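Local coordinates for protein histidine acid phosphatase (Hafnia alvei, PDB 4ARU) that is a histidine acid phosphatase, also called a phytase, of branch 2 of the histidine phosphatase superfamily, at residues A[29-34]-A[214-219]. Numbering follows the deposited sequence.
Sequences QTMRDV and VGLAST
L216 lays its forked end against M31, T30 and V34, on and just after the short helix 29-33. CD1 lies 3.9 Å from CG of M31, whose chain runs obliquely past it, while CD2 touches CG2 of T30, at 4.0 Å, and CG1 of V34, at 4.1 Å. With CG anti to its backbone N (chi1 176°), L216 carries both methyls out from helix 213-229, a task suited to a branched side chain. Threonine suits the partly exposed place of T30, since its methyl packs on the leucine while its hydroxyl points elsewhere. V34 meets L216 tip to tip; its beta-branched side chain is buried, also touching L172 and F174. M31 is long and flexible enough to reach a second residue: bending at chi3 (66°), it brings CE within 4.0 Å of CG2 of T219, one turn after L216, and it packs further along that helix on L220 and I223. The short segments' axes are 11.5 Å apart at an 81° angle, so side chains alone bridge them. This is nearly perpendicular, apolar helix-helix packing, here joining a short helix to a longer one within the helical part of a histidine phosphatase fold.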
loop_
_atom_site.group_PDB
_atom_site.type_symbol
_atom_site.label_atom_id
_atom_site.label_comp_id
_atom_site.label_asym_id
_atom_site.label_seq_id
_atom_site.Cartn_x
_atom_site.Cartn_y
_atom_site.Cartn_z
ATOM N N GLN A 29 17.151 12.973 12.912
ATOM C CA GLN A 29 18.542 13.355 13.001
ATOM C C GLN A 29 19.420 12.163 12.580
ATOM O O GLN A 29 20.458 12.353 11.956
ATOM C CB GLN A 29 18.927 13.852 14.388
ATOM C CG GLN A 29 20.298 14.497 14.439
ATOM C CD GLN A 29 20.341 15.733 13.576
ATOM O OE1 GLN A 29 19.477 16.607 13.684
ATOM N NE2 GLN A 29 21.333 15.817 12.713
ATOM N N THR A 30 19.005 10.942 12.879
ATOM C CA THR A 30 19.763 9.791 12.435
ATOM C C THR A 30 19.803 9.752 10.921
ATOM O O THR A 30 20.830 9.455 10.337
ATOM C CB THR A 30 19.145 8.481 12.970
ATOM O OG1 THR A 30 19.264 8.404 14.396
ATOM C CG2 THR A 30 19.867 7.254 12.371
ATOM N N MET A 31 18.667 9.988 10.270
ATOM C CA MET A 31 18.610 9.999 8.818
ATOM C C MET A 31 19.559 11.050 8.220
ATOM O O MET A 31 20.190 10.784 7.199
ATOM C CB MET A 31 17.175 10.231 8.348
ATOM C CG MET A 31 16.263 9.065 8.684
ATOM S SD MET A 31 14.492 9.460 8.543
ATOM C CE MET A 31 14.334 9.730 6.792
ATOM N N ARG A 32 19.652 12.219 8.842
ATOM C CA ARG A 32 20.612 13.209 8.407
ATOM C C ARG A 32 22.027 12.717 8.631
ATOM O O ARG A 32 22.826 12.760 7.702
ATOM C CB ARG A 32 20.342 14.541 9.076
ATOM C CG ARG A 32 18.936 15.028 8.761
ATOM C CD ARG A 32 18.869 16.540 8.906
ATOM N NE ARG A 32 17.526 17.060 8.730
ATOM C CZ ARG A 32 17.031 17.491 7.572
ATOM N NH1 ARG A 32 17.759 17.467 6.462
ATOM N NH2 ARG A 32 15.782 17.914 7.515
ATOM N N ASP A 33 22.289 12.158 9.817
ATOM C CA ASP A 33 23.650 11.855 10.257
ATOM C C ASP A 33 24.296 10.701 9.503
ATOM O O ASP A 33 25.505 10.613 9.538
ATOM C CB ASP A 33 23.685 11.593 11.763
ATOM C CG ASP A 33 23.465 12.857 12.604
ATOM O OD1 ASP A 33 23.504 13.977 12.040
ATOM O OD2 ASP A 33 23.362 12.739 13.874
ATOM N N VAL A 34 23.525 9.826 8.870
ATOM C CA VAL A 34 24.132 8.613 8.241
ATOM C C VAL A 34 24.675 8.892 6.845
ATOM O O VAL A 34 25.172 7.976 6.155
ATOM C CB VAL A 34 23.163 7.412 8.199
ATOM C CG1 VAL A 34 22.876 6.890 9.595
ATOM C CG2 VAL A 34 21.886 7.744 7.485
ATOM N N VAL A 214 18.279 -2.600 8.779
ATOM C CA VAL A 214 17.264 -2.992 7.797
ATOM C C VAL A 214 16.103 -2.011 7.879
ATOM O O VAL A 214 15.604 -1.520 6.872
ATOM C CB VAL A 214 16.798 -4.471 7.964
ATOM C CG1 VAL A 214 15.630 -4.753 7.044
ATOM C CG2 VAL A 214 17.948 -5.429 7.725
ATOM N N GLY A 215 15.626 -1.740 9.092
ATOM C CA GLY A 215 14.536 -0.754 9.273
ATOM C C GLY A 215 14.885 0.621 8.743
ATOM O O GLY A 215 14.079 1.242 8.065
ATOM N N LEU A 216 16.082 1.096 9.051
ATOM C CA LEU A 216 16.495 2.412 8.578
ATOM C C LEU A 216 16.675 2.425 7.069
ATOM O O LEU A 216 16.154 3.296 6.369
ATOM C CB LEU A 216 17.765 2.828 9.290
ATOM C CG LEU A 216 18.376 4.168 8.823
ATOM C CD1 LEU A 216 17.444 5.330 9.024
ATOM C CD2 LEU A 216 19.691 4.387 9.528
ATOM N N ALA A 217 17.354 1.426 6.540
ATOM C CA ALA A 217 17.535 1.326 5.099
ATOM C C ALA A 217 16.224 1.222 4.363
ATOM O O ALA A 217 16.078 1.778 3.262
ATOM C CB ALA A 217 18.432 0.169 4.729
ATOM N N SER A 218 15.227 0.552 4.935
ATOM C CA SER A 218 13.885 0.437 4.327
ATOM C C SER A 218 13.321 1.847 4.100
ATOM O O SER A 218 12.796 2.183 3.030
ATOM C CB SER A 218 12.895 -0.334 5.211
ATOM O OG SER A 218 11.574 -0.176 4.752
ATOM N N THR A 219 13.415 2.683 5.115
ATOM C CA THR A 219 12.889 4.029 5.039
ATOM C C THR A 219 13.659 4.841 3.988
ATOM O O THR A 219 13.044 5.511 3.159
ATOM C CB THR A 219 13.057 4.716 6.384
ATOM O OG1 THR A 219 12.274 4.010 7.354
ATOM C CG2 THR A 219 12.612 6.133 6.337
#